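Local coordinates for clavulanic acid biosynthesis oligopeptide binding protein 2 (Streptomyces clavuligerus, PDB 2WOL), which probably binds oligopeptides as a solute-binding protein of the clavulanic acid pathway, and belongs to a family generally assigned to peptide transport, at residues 294-299 with 530-535; 8-13 with 290-295; 268-273 with 536-541; 37-42 with 272-277. One frame throughout, in Å; residues are numbered along the deposited sequence. Where two conformers were deposited one is given.

All four contacts lie on the same side of the chain's centre, and every pair but contacts 2 and 4 touches. Contact 1 pairs strand 296-297 with the end of strand 523-534; its centre is about 12 Å from that of contact 2, with which it shares Ser294 and His295, and about 12 Å from that of contact 3. Phe534 joins contacts 1 and 2, its CZ lying 3.6 Å from CB of Ala9. Contacts 2 and 4 stay apart, their nearest atoms being about 10 Å from each other. Contacts 3 and 4 share Asn272 and Leu273, and both use strand 271-272 beside strand 34-39, where Ile271 O lies 3.1 Å from Val38 N, a probable hydrogen bond.

Contact 1: 294-299 with 530-535; sequences SHTDNP and KTLHFR
Ser294 begins the contact through its carbonyl oxygen, which accepts a hydrogen bond from Arg535 NH1 at 2.9 Å. The next carbonyl, His295 O, takes the backbone N of Arg535 at 175°, almost straight. The His295 side chain runs alongside Phe534 in the same direction, with CB 3.5 Å from Phe534 CE1 and the ring planes inclined at 54°. In the plane of the imidazole, a water lies 2.6 Å from His295 ND1 and donates to Arg535 O; NE2 of the same ring donates to Thr12 O. Thr296 forms a non-hydrogen-bonded antiparallel pair with Phe534. Its CG2, anti to the backbone N, reaches 3.7 Å from Leu532 CD2, while OG1 bonds to Leu292 O. Asp297 and His533 follow as a hydrogen-bonded pair, joined by two backbone bonds. The Asp297 carboxylate is gripped side-on by Arg535: NE lies 2.8 Å from OD2 and NH2 2.9 Å from OD1. The two planes are 50° apart, and both nitrogens approach from outside the carboxylate plane. Near the end, Asn298 CB packs on Leu532 CD2. Pro299 O accepts from Thr531 N, and the proline's CG sits 3.7 Å from His533 CD2. Arg535 therefore fastens a carbonyl and a carboxylate of one segment with a single guanidinium, which the further partner Gly16 O holds at NH2. Because Tyr551 and Gly20 also donate to Asp297, this buried carboxylate is probably stabilised in its charged form, and the salt bridge adds a charged link beside the backbone bonds.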
loop_
_atom_site.group_PDB
_atom_site.type_symbol
_atom_site.label_atom_id
_atom_site.label_comp_id
_atom_site.label_asym_id
_atom_site.label_seq_id
_atom_site.Cartn_x
_atom_site.Cartn_y
_atom_site.Cartn_z
ATOM N N SER A 294 26.625 4.137 4.698
ATOM C CA SER A 294 26.410 5.509 4.254
ATOM C C SER A 294 25.536 5.589 2.997
ATOM O O SER A 294 25.052 6.666 2.644
ATOM C CB SER A 294 27.751 6.223 4.045
ATOM O OG SER A 294 28.391 5.797 2.857
ATOM N N HIS A 295 25.339 4.442 2.343
ATOM C CA HIS A 295 24.520 4.338 1.132
ATOM C C HIS A 295 23.168 3.674 1.403
ATOM O O HIS A 295 22.461 3.304 0.466
ATOM C CB HIS A 295 25.253 3.523 0.055
ATOM C CG HIS A 295 26.593 4.072 -0.327
ATOM N ND1 HIS A 295 26.749 5.290 -0.947
ATOM C CD2 HIS A 295 27.837 3.554 -0.197
ATOM C CE1 HIS A 295 28.032 5.506 -1.176
ATOM N NE2 HIS A 295 28.715 4.468 -0.729
ATOM N N THR A 296 22.805 3.534 2.676
ATOM C CA THR A 296 21.629 2.755 3.056
ATOM C C THR A 296 20.613 3.566 3.866
ATOM O O THR A 296 20.982 4.343 4.751
ATOM C CB THR A 296 22.049 1.489 3.844
ATOM O OG1 THR A 296 22.997 0.753 3.065
ATOM C CG2 THR A 296 20.859 0.596 4.126
ATOM N N ASP A 297 19.336 3.374 3.535
ATOM C CA ASP A 297 18.208 3.943 4.269
ATOM C C ASP A 297 17.380 2.822 4.877
ATOM O O ASP A 297 17.203 1.772 4.261
ATOM C CB ASP A 297 17.342 4.786 3.329
ATOM C CG ASP A 297 18.087 5.984 2.780
ATOM O OD1 ASP A 297 18.656 6.744 3.589
ATOM O OD2 ASP A 297 18.108 6.172 1.547
ATOM N N ASN A 298 16.875 3.051 6.088
ATOM C CA ASN A 298 16.129 2.029 6.830
ATOM C C ASN A 298 14.743 2.551 7.256
ATOM O O ASN A 298 14.459 2.677 8.446
ATOM C CB ASN A 298 16.964 1.580 8.043
ATOM C CG ASN A 298 16.415 0.330 8.739
ATOM O OD1 ASN A 298 15.654 -0.460 8.169
ATOM N ND2 ASN A 298 16.823 0.145 9.988
ATOM N N PRO A 299 13.872 2.864 6.277
ATOM C CA PRO A 299 12.590 3.478 6.607
ATOM C C PRO A 299 11.549 2.470 7.079
ATOM O O PRO A 299 11.686 1.268 6.834
ATOM C CB PRO A 299 12.142 4.057 5.264
ATOM C CG PRO A 299 12.684 3.097 4.269
ATOM C CD PRO A 299 14.022 2.667 4.821
ATOM N N LYS A 530 9.856 -2.543 8.599
ATOM C CA LYS A 530 10.905 -1.660 8.115
ATOM C C LYS A 530 11.656 -2.380 7.008
ATOM O O LYS A 530 11.533 -3.595 6.847
ATOM C CB LYS A 530 11.849 -1.260 9.249
ATOM C CG LYS A 530 11.216 -0.288 10.241
ATOM C CD LYS A 530 12.119 0.032 11.422
ATOM C CE LYS A 530 13.298 0.912 11.023
ATOM N NZ LYS A 530 14.079 1.342 12.213
ATOM N N THR A 531 12.422 -1.627 6.232
ATOM C CA THR A 531 13.134 -2.206 5.108
ATOM C C THR A 531 14.474 -1.502 4.939
ATOM O O THR A 531 14.672 -0.413 5.475
ATOM C CB THR A 531 12.296 -2.106 3.810
ATOM O OG1 THR A 531 12.827 -2.993 2.819
ATOM C CG2 THR A 531 12.272 -0.677 3.269
ATOM N N LEU A 532 15.389 -2.132 4.210
ATOM C CA LEU A 532 16.680 -1.522 3.912
ATOM C C LEU A 532 16.799 -1.251 2.421
ATOM O O LEU A 532 16.860 -2.187 1.629
ATOM C CB LEU A 532 17.826 -2.428 4.372
ATOM C CG LEU A 532 18.062 -2.541 5.880
ATOM C CD1 LEU A 532 18.972 -3.697 6.187
ATOM C CD2 LEU A 532 18.636 -1.259 6.453
ATOM N N HIS A 533 16.815 0.027 2.044
ATOM C CA HIS A 533 17.032 0.403 0.649
ATOM C C HIS A 533 18.472 0.845 0.446
ATOM O O HIS A 533 19.023 1.554 1.288
ATOM C CB HIS A 533 16.130 1.568 0.238
ATOM C CG HIS A 533 14.663 1.287 0.330
ATOM N ND1 HIS A 533 14.072 0.166 -0.218
ATOM C CD2 HIS A 533 13.656 2.020 0.864
ATOM C CE1 HIS A 533 12.768 0.210 -0.001
ATOM N NE2 HIS A 533 12.490 1.326 0.651
ATOM N N PHE A 534 19.059 0.445 -0.682
ATOM C CA PHE A 534 20.421 0.843 -1.051
ATOM C C PHE A 534 20.369 1.837 -2.211
ATOM O O PHE A 534 19.693 1.602 -3.209
ATOM C CB PHE A 534 21.249 -0.392 -1.439
ATOM C CG PHE A 534 22.716 -0.108 -1.640
ATOM C CD1 PHE A 534 23.602 -0.184 -0.566
ATOM C CD2 PHE A 534 23.215 0.226 -2.900
ATOM C CE1 PHE A 534 24.960 0.078 -0.741
ATOM C CE2 PHE A 534 24.586 0.491 -3.083
ATOM C CZ PHE A 534 25.448 0.412 -1.995
ATOM N N ARG A 535 21.075 2.954 -2.068
ATOM C CA ARG A 535 21.116 3.981 -3.111
ATOM C C ARG A 535 22.545 4.198 -3.574
ATOM O O ARG A 535 23.431 4.501 -2.769
ATOM C CB ARG A 535 20.531 5.311 -2.610
ATOM C CG ARG A 535 20.966 5.682 -1.197
ATOM C CD ARG A 535 20.636 7.120 -0.801
ATOM N NE ARG A 535 20.528 7.166 0.653
ATOM C CZ ARG A 535 21.559 7.286 1.486
ATOM N NH1 ARG A 535 22.795 7.447 1.017
ATOM N NH2 ARG A 535 21.346 7.256 2.795
HETATM O O HOH W 1 24.653 6.593 -1.770
#

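Contact 2: 8-13 with 290-295; sequences PAPTTA and EVLRSH
His295 NE2 is the polar centre of this contact, facing two carbonyl oxygens of the N-terminal segment. Thr12 O lies 2.7 Å from NE2, near the ring plane, and the N-H...O angle is 132°. Ala9 O is 3.0 Å from the same nitrogen, but an angle of 126° makes that bond weak. One N-H is thus divided between two acceptors, straight to neither. Above the imidazole, Ala9 CB makes a CH-pi contact, 4.0 Å from the ring centroid and 19° off the normal; Ser294 OG sits over the centre of the opposite face, so the ring is covered on both. Val291 sends a methyl against the carbonyl oxygens of the turn. This CG1, anti to the backbone N, lies 3.3 Å from Ala9 O and close also to Pro10 O and Thr12 O. The apolar side-chain pair is Pro10 with Leu292, where CG meets CD2 at 3.9 Å.

A second shell surrounds these groups. Thr12 N bonds back to Ala9 O within the 3-10 turn, which is consistent with the two carbonyls facing His295 together, and Thr11 OG1 donates to Pro8 O at 2.7 Å. Within 290-295, Ser294 OG donates to Val291 O and also accepts from Gly14 N, the residue that continues the N-terminal segment.

Farther out, Pro10 and Leu292 both rest against Ile265 of helix 257-265, and Ala9 and Leu292 both touch Phe534 of strand 523-534. The start of the modelled chain thereby packs against the short, weakly bonded helix 290-293, touching helix 257-265 and the end of the strand as well.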
loop_
_atom_site.group_PDB
_atom_site.type_symbol
_atom_site.label_atom_id
_atom_site.label_comp_id
_atom_site.label_asym_id
_atom_site.label_seq_id
_atom_site.Cartn_x
_atom_site.Cartn_y
_atom_site.Cartn_z
ATOM N N PRO A 8 32.510 2.668 -7.943
ATOM C CA PRO A 8 31.409 1.945 -7.305
ATOM C C PRO A 8 31.165 2.416 -5.873
ATOM O O PRO A 8 32.027 3.072 -5.279
ATOM C CB PRO A 8 31.896 0.491 -7.309
ATOM C CG PRO A 8 32.880 0.422 -8.422
ATOM C CD PRO A 8 33.561 1.756 -8.427
ATOM N N ALA A 9 29.999 2.069 -5.329
ATOM C CA ALA A 9 29.596 2.480 -3.982
ATOM C C ALA A 9 30.517 2.018 -2.842
ATOM O O ALA A 9 30.829 2.820 -1.963
ATOM C CB ALA A 9 28.150 2.071 -3.700
ATOM N N PRO A 10 30.955 0.736 -2.845
ATOM C CA PRO A 10 31.772 0.272 -1.714
ATOM C C PRO A 10 33.117 0.998 -1.545
ATOM O O PRO A 10 33.778 0.822 -0.517
ATOM C CB PRO A 10 32.011 -1.213 -2.036
ATOM C CG PRO A 10 30.936 -1.580 -3.010
ATOM C CD PRO A 10 30.735 -0.346 -3.825
ATOM N N THR A 11 33.503 1.810 -2.528
ATOM C CA THR A 11 34.814 2.475 -2.520
ATOM C C THR A 11 34.772 3.949 -2.099
ATOM O O THR A 11 35.812 4.535 -1.786
ATOM C CB THR A 11 35.534 2.354 -3.888
ATOM O OG1 THR A 11 34.723 2.934 -4.917
ATOM C CG2 THR A 11 35.818 0.893 -4.228
ATOM N N THR A 12 33.579 4.542 -2.093
ATOM C CA THR A 12 33.405 5.943 -1.695
ATOM C C THR A 12 32.201 6.113 -0.772
ATOM O O THR A 12 31.112 5.628 -1.080
ATOM C CB THR A 12 33.235 6.872 -2.919
ATOM O OG1 THR A 12 32.343 6.265 -3.867
ATOM C CG2 THR A 12 34.580 7.144 -3.587
ATOM N N ALA A 13 32.403 6.797 0.353
ATOM C CA ALA A 13 31.335 7.015 1.336
ATOM C C ALA A 13 30.249 7.943 0.798
ATOM O O ALA A 13 30.541 8.927 0.115
ATOM C CB ALA A 13 31.903 7.555 2.640
ATOM N N GLU A 290 31.117 0.338 7.001
ATOM C CA GLU A 290 30.916 1.767 7.247
ATOM C C GLU A 290 30.630 2.554 5.964
ATOM O O GLU A 290 29.802 3.467 5.966
ATOM C CB GLU A 290 32.111 2.358 8.013
ATOM C CG GLU A 290 31.885 3.756 8.616
ATOM C CD GLU A 290 30.891 3.796 9.785
ATOM O OE1 GLU A 290 30.566 2.736 10.372
ATOM O OE2 GLU A 290 30.438 4.911 10.124
ATOM N N VAL A 291 31.306 2.194 4.876
ATOM C CA VAL A 291 31.052 2.825 3.581
ATOM C C VAL A 291 29.657 2.449 3.061
ATOM O O VAL A 291 28.893 3.320 2.647
ATOM C CB VAL A 291 32.151 2.493 2.540
ATOM C CG1 VAL A 291 31.792 3.062 1.175
ATOM C CG2 VAL A 291 33.503 3.043 2.996
ATOM N N LEU A 292 29.324 1.161 3.107
ATOM C CA LEU A 292 28.008 0.695 2.655
ATOM C C LEU A 292 26.839 1.247 3.483
ATOM O O LEU A 292 25.777 1.553 2.933
ATOM C CB LEU A 292 27.964 -0.836 2.588
ATOM C CG LEU A 292 28.846 -1.515 1.528
ATOM C CD1 LEU A 292 28.617 -3.019 1.542
ATOM C CD2 LEU A 292 28.619 -0.954 0.125
ATOM N N ARG A 293 27.041 1.390 4.793
ATOM C CA ARG A 293 26.042 1.997 5.679
ATOM C C ARG A 293 25.647 3.396 5.215
ATOM O O ARG A 293 24.485 3.791 5.324
ATOM C CB ARG A 293 26.569 2.089 7.110
ATOM C CG ARG A 293 26.477 0.809 7.906
ATOM C CD ARG A 293 26.861 1.062 9.359
ATOM N NE ARG A 293 25.812 1.777 10.082
ATOM C CZ ARG A 293 24.750 1.194 10.632
ATOM N NH1 ARG A 293 24.589 -0.124 10.548
ATOM N NH2 ARG A 293 23.846 1.924 11.270
ATOM N N SER A 294 26.625 4.137 4.698
ATOM C CA SER A 294 26.410 5.509 4.254
ATOM C C SER A 294 25.536 5.589 2.997
ATOM O O SER A 294 25.052 6.666 2.644
ATOM C CB SER A 294 27.751 6.223 4.045
ATOM O OG SER A 294 28.391 5.797 2.857
ATOM N N HIS A 295 25.339 4.442 2.343
ATOM C CA HIS A 295 24.520 4.338 1.132
ATOM C C HIS A 295 23.168 3.674 1.403
ATOM O O HIS A 295 22.461 3.304 0.466
ATOM C CB HIS A 295 25.253 3.523 0.055
ATOM C CG HIS A 295 26.593 4.072 -0.327
ATOM N ND1 HIS A 295 26.749 5.290 -0.947
ATOM C CD2 HIS A 295 27.837 3.554 -0.197
ATOM C CE1 HIS A 295 28.032 5.506 -1.176
ATOM N NE2 HIS A 295 28.715 4.468 -0.729
#

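Contact 3: 268-273 with 536-541; sequences EFDINL and NPWVTN
Asp270 and Trp538 make a short, nearly straight bond: indole NE1 donates to Asp270 OD1 over 2.8 Å at 174°. The oxygen lies in the plane of the indole, whereas from the carboxylate's side the donor stands well above its plane, the two flat groups being 79° apart. Trp538 CG is placed between the backbone N and the carbonyl carbon (chi1 55°), which brings the indole back over Asn536, whose CB lies against one ring face. Beneath, the packing is close and buried. Val539 CG2 lies 3.8 Å from Asp270 CB and 4.1 Å from Ile271 CG1. Asn536 ND2 donates to Asp270 O at 3.2 Å, from above the carbonyl plane, and it bonds also to Leu264 O. The backbone N of Asn536 is buried with no partner. By contrast, the partly exposed Trp538 rests on fewer neighbours of the other segment, meeting it through the NE1 edge alone.

A type I turn from Asn536 to Val539, closed by Val539 N on Asn536 O, presents Asn536, Trp538 and Val539 to Asp270. Asp270 OD2 accepts from Arg36 N, so the carboxylate has a donor on each oxygen. This joins the turn to strand 34-39 and would probably favour the ionised acid.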
loop_
_atom_site.group_PDB
_atom_site.type_symbol
_atom_site.label_atom_id
_atom_site.label_comp_id
_atom_site.label_asym_id
_atom_site.label_seq_id
_atom_site.Cartn_x
_atom_site.Cartn_y
_atom_site.Cartn_z
ATOM N N GLU A 268 26.054 -1.925 -11.118
ATOM C CA GLU A 268 25.552 -2.303 -12.446
ATOM C C GLU A 268 24.130 -1.792 -12.674
ATOM O O GLU A 268 23.700 -1.590 -13.815
ATOM C CB GLU A 268 25.620 -3.819 -12.634
ATOM C CG GLU A 268 27.048 -4.371 -12.686
ATOM C CD GLU A 268 27.121 -5.872 -12.450
ATOM O OE1 GLU A 268 26.257 -6.613 -12.963
ATOM O OE2 GLU A 268 28.056 -6.313 -11.755
ATOM N N PHE A 269 23.411 -1.595 -11.577
ATOM C CA PHE A 269 22.106 -0.944 -11.597
ATOM C C PHE A 269 22.138 0.198 -10.602
ATOM O O PHE A 269 22.881 0.150 -9.625
ATOM C CB PHE A 269 20.996 -1.939 -11.259
ATOM C CG PHE A 269 20.991 -3.142 -12.147
ATOM C CD1 PHE A 269 21.492 -4.356 -11.696
ATOM C CD2 PHE A 269 20.525 -3.052 -13.458
ATOM C CE1 PHE A 269 21.508 -5.467 -12.529
ATOM C CE2 PHE A 269 20.535 -4.157 -14.294
ATOM C CZ PHE A 269 21.029 -5.369 -13.829
ATOM N N ASP A 270 21.335 1.222 -10.856
ATOM C CA ASP A 270 21.344 2.410 -10.018
ATOM C C ASP A 270 20.508 2.228 -8.762
ATOM O O ASP A 270 20.961 2.535 -7.658
ATOM C CB ASP A 270 20.851 3.618 -10.814
ATOM C CG ASP A 270 21.731 3.926 -12.013
ATOM O OD1 ASP A 270 22.959 3.694 -11.936
ATOM O OD2 ASP A 270 21.197 4.411 -13.030
ATOM N N ILE A 271 19.288 1.724 -8.952
ATOM C CA ILE A 271 18.273 1.620 -7.908
ATOM C C ILE A 271 17.401 0.390 -8.147
ATOM O O ILE A 271 17.096 0.053 -9.292
ATOM C CB ILE A 271 17.363 2.890 -7.888
ATOM C CG1 ILE A 271 18.169 4.158 -7.558
ATOM C CG2 ILE A 271 16.164 2.723 -6.932
ATOM C CD1 ILE A 271 18.670 4.258 -6.116
ATOM N N ASN A 272 17.015 -0.275 -7.058
ATOM C CA ASN A 272 16.017 -1.341 -7.106
ATOM C C ASN A 272 14.616 -0.720 -7.126
ATOM O O ASN A 272 14.153 -0.185 -6.116
ATOM C CB ASN A 272 16.200 -2.267 -5.899
ATOM C CG ASN A 272 15.126 -3.335 -5.797
ATOM O OD1 ASN A 272 14.147 -3.331 -6.540
ATOM N ND2 ASN A 272 15.310 -4.259 -4.865
ATOM N N LEU A 273 13.949 -0.797 -8.277
ATOM C CA LEU A 273 12.604 -0.243 -8.440
ATOM C C LEU A 273 11.558 -1.002 -7.630
ATOM O O LEU A 273 10.675 -0.398 -7.022
ATOM C CB LEU A 273 12.197 -0.230 -9.920
ATOM C CG LEU A 273 10.721 0.051 -10.236
ATOM C CD1 LEU A 273 10.303 1.449 -9.798
ATOM C CD2 LEU A 273 10.433 -0.163 -11.715
ATOM N N ASN A 536 22.781 4.048 -4.871
ATOM C CA ASN A 536 24.100 4.360 -5.402
ATOM C C ASN A 536 24.364 5.865 -5.372
ATOM O O ASN A 536 23.440 6.657 -5.572
ATOM C CB ASN A 536 24.286 3.743 -6.780
ATOM C CG ASN A 536 24.737 2.299 -6.696
ATOM O OD1 ASN A 536 25.764 2.001 -6.084
ATOM N ND2 ASN A 536 23.963 1.390 -7.281
ATOM N N PRO A 537 25.614 6.269 -5.069
ATOM C CA PRO A 537 25.891 7.686 -4.770
ATOM C C PRO A 537 25.756 8.683 -5.936
ATOM O O PRO A 537 25.656 9.894 -5.699
ATOM C CB PRO A 537 27.326 7.654 -4.224
ATOM C CG PRO A 537 27.936 6.422 -4.816
ATOM C CD PRO A 537 26.815 5.424 -4.926
ATOM N N TRP A 538 25.749 8.179 -7.169
ATOM C CA TRP A 538 25.619 9.033 -8.359
ATOM C C TRP A 538 24.174 9.307 -8.766
ATOM O O TRP A 538 23.925 10.015 -9.742
ATOM C CB TRP A 538 26.373 8.435 -9.545
ATOM C CG TRP A 538 25.964 7.035 -9.861
ATOM C CD1 TRP A 538 24.913 6.635 -10.639
ATOM C CD2 TRP A 538 26.605 5.843 -9.402
ATOM N NE1 TRP A 538 24.864 5.259 -10.691
ATOM C CE2 TRP A 538 25.891 4.750 -9.940
ATOM C CE3 TRP A 538 27.720 5.593 -8.590
ATOM C CZ2 TRP A 538 26.256 3.425 -9.692
ATOM C CZ3 TRP A 538 28.082 4.275 -8.347
ATOM C CH2 TRP A 538 27.349 3.209 -8.893
ATOM N N VAL A 539 23.225 8.736 -8.033
ATOM C CA VAL A 539 21.816 9.031 -8.264
ATOM C C VAL A 539 21.458 10.296 -7.497
ATOM O O VAL A 539 21.775 10.429 -6.312
ATOM C CB VAL A 539 20.901 7.854 -7.852
ATOM C CG1 VAL A 539 19.463 8.118 -8.274
ATOM C CG2 VAL A 539 21.398 6.549 -8.485
ATOM N N THR A 540 20.817 11.234 -8.185
ATOM C CA THR A 540 20.471 12.514 -7.587
ATOM C C THR A 540 19.015 12.534 -7.123
ATOM O O THR A 540 18.169 11.834 -7.684
ATOM C CB THR A 540 20.718 13.682 -8.565
ATOM O OG1 THR A 540 19.898 13.520 -9.724
ATOM C CG2 THR A 540 22.183 13.730 -8.992
ATOM N N ASN A 541 18.733 13.333 -6.095
ATOM C CA ASN A 541 17.380 13.521 -5.569
ATOM C C ASN A 541 16.730 12.236 -5.073
ATOM O O ASN A 541 15.567 11.953 -5.382
ATOM C CB ASN A 541 16.475 14.210 -6.593
ATOM C CG ASN A 541 17.120 15.429 -7.208
ATOM O OD1 ASN A 541 17.363 16.426 -6.533
ATOM N ND2 ASN A 541 17.422 15.348 -8.496
#

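Contact 4: 37-42 with 272-277; sequences LVSSAD and NLEGRG
Glu274 OE1 is held by two donors of one residue: both the OG and the backbone N of Ser40 bond to this single carboxylate oxygen. Ser40 OG donates from 2.6 Å to the syn lone pair, and Ser40 N, 3.0 Å from OE1, approaches from well above the carboxylate plane. The other oxygen, OE2, forms a salt bridge with Arg276 NH2 at 2.6 Å. Glu274 reaches across because its chain is extended, with CG anti to the backbone N (chi1 -169°); on the way its CB passes 3.3 Å from Ser39 OG, which itself donates to Ala41 O. The double grip and the arginine together would probably keep the acid ionised.

Behind this polar end, Leu37 CB and Leu273 CB meet at 4.0 Å, their side chains crossing at a slant. Trp55 and Leu59 of helix 54-63 pack on Leu273 as well. Val38 and Asn272 form a parallel bridge, with Leu273 N donating to Val38 O at 2.8 Å. Gly275 N then donates to Asn272 OD1, nearly straight but from above the carbonyl plane, where the chain leaves the strand. The whole is a parallel edge pairing, strand 271-272 lying outermost beside strand 34-39 in a five-stranded mixed sheet, and it is finished by an Asx motif.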
loop_
_atom_site.group_PDB
_atom_site.type_symbol
_atom_site.label_atom_id
_atom_site.label_comp_id
_atom_site.label_asym_id
_atom_site.label_seq_id
_atom_site.Cartn_x
_atom_site.Cartn_y
_atom_site.Cartn_z
ATOM N N LEU A 37 17.234 0.893 -13.659
ATOM C CA LEU A 37 16.453 0.306 -12.576
ATOM C C LEU A 37 16.464 -1.209 -12.680
ATOM O O LEU A 37 16.720 -1.769 -13.748
ATOM C CB LEU A 37 15.009 0.824 -12.608
ATOM C CG LEU A 37 14.805 2.340 -12.495
ATOM C CD1 LEU A 37 13.337 2.685 -12.585
ATOM C CD2 LEU A 37 15.405 2.878 -11.200
ATOM N N VAL A 38 16.183 -1.873 -11.564
ATOM C CA VAL A 38 16.130 -3.327 -11.556
ATOM C C VAL A 38 14.971 -3.819 -10.679
ATOM O O VAL A 38 14.572 -3.154 -9.722
ATOM C CB VAL A 38 17.506 -3.937 -11.147
ATOM C CG1 VAL A 38 17.873 -3.587 -9.703
ATOM C CG2 VAL A 38 17.542 -5.443 -11.400
ATOM N N SER A 39 14.420 -4.973 -11.046
ATOM C CA SER A 39 13.338 -5.611 -10.304
ATOM C C SER A 39 13.502 -7.118 -10.438
ATOM O O SER A 39 14.022 -7.606 -11.452
ATOM C CB SER A 39 11.976 -5.181 -10.867
ATOM O OG SER A 39 10.907 -5.874 -10.240
ATOM N N SER A 40 13.061 -7.847 -9.417
ATOM C CA SER A 40 13.066 -9.305 -9.472
ATOM C C SER A 40 11.820 -9.838 -10.171
ATOM O O SER A 40 11.769 -11.011 -10.538
ATOM C CB SER A 40 13.191 -9.907 -8.068
ATOM O OG SER A 40 11.968 -9.852 -7.357
ATOM N N ALA A 41 10.825 -8.970 -10.345
ATOM C CA ALA A 41 9.538 -9.347 -10.920
ATOM C C ALA A 41 9.133 -8.391 -12.032
ATOM O O ALA A 41 9.496 -7.216 -12.018
ATOM C CB ALA A 41 8.475 -9.379 -9.843
ATOM N N ASP A 42 8.378 -8.906 -12.998
ATOM C CA ASP A 42 7.793 -8.085 -14.051
ATOM C C ASP A 42 6.640 -7.271 -13.463
ATOM O O ASP A 42 6.100 -7.611 -12.406
ATOM C CB ASP A 42 7.277 -8.998 -15.176
ATOM C CG ASP A 42 7.182 -8.296 -16.530
ATOM O OD1 ASP A 42 7.327 -7.062 -16.611
ATOM O OD2 ASP A 42 6.948 -9.009 -17.530
ATOM N N ASN A 272 17.015 -0.275 -7.058
ATOM C CA ASN A 272 16.017 -1.341 -7.106
ATOM C C ASN A 272 14.616 -0.720 -7.126
ATOM O O ASN A 272 14.153 -0.185 -6.116
ATOM C CB ASN A 272 16.200 -2.267 -5.899
ATOM C CG ASN A 272 15.126 -3.335 -5.797
ATOM O OD1 ASN A 272 14.147 -3.331 -6.540
ATOM N ND2 ASN A 272 15.310 -4.259 -4.865
ATOM N N LEU A 273 13.949 -0.797 -8.277
ATOM C CA LEU A 273 12.604 -0.243 -8.440
ATOM C C LEU A 273 11.558 -1.002 -7.630
ATOM O O LEU A 273 10.675 -0.398 -7.022
ATOM C CB LEU A 273 12.197 -0.230 -9.920
ATOM C CG LEU A 273 10.721 0.051 -10.236
ATOM C CD1 LEU A 273 10.303 1.449 -9.798
ATOM C CD2 LEU A 273 10.433 -0.163 -11.715
ATOM N N GLU A 274 11.662 -2.328 -7.637
ATOM C CA GLU A 274 10.692 -3.176 -6.948
ATOM C C GLU A 274 10.627 -2.821 -5.464
ATOM O O GLU A 274 9.551 -2.820 -4.858
ATOM C CB GLU A 274 11.044 -4.648 -7.140
ATOM C CG GLU A 274 9.951 -5.588 -6.696
ATOM C CD GLU A 274 10.380 -7.032 -6.724
ATOM O OE1 GLU A 274 11.601 -7.302 -6.802
ATOM O OE2 GLU A 274 9.483 -7.892 -6.659
ATOM N N GLY A 275 11.791 -2.526 -4.888
ATOM C CA GLY A 275 11.879 -1.939 -3.561
ATOM C C GLY A 275 11.521 -2.824 -2.386
ATOM O O GLY A 275 11.076 -2.322 -1.355
ATOM N N ARG A 276 11.720 -4.134 -2.519
ATOM C CA ARG A 276 11.456 -5.045 -1.401
ATOM C C ARG A 276 12.579 -5.021 -0.359
ATOM O O ARG A 276 12.530 -5.753 0.629
ATOM C CB ARG A 276 11.242 -6.477 -1.890
ATOM C CG ARG A 276 9.962 -6.735 -2.660
ATOM C CD ARG A 276 9.722 -8.238 -2.686
ATOM N NE ARG A 276 9.279 -8.738 -3.985
ATOM C CZ ARG A 276 9.626 -9.923 -4.490
ATOM N NH1 ARG A 276 10.443 -10.729 -3.819
ATOM N NH2 ARG A 276 9.167 -10.295 -5.681
ATOM N N GLY A 277 13.583 -4.180 -0.592
ATOM C CA GLY A 277 14.698 -4.025 0.334
ATOM C C GLY A 277 15.826 -4.992 0.050
ATOM O O GLY A 277 15.703 -5.873 -0.805
#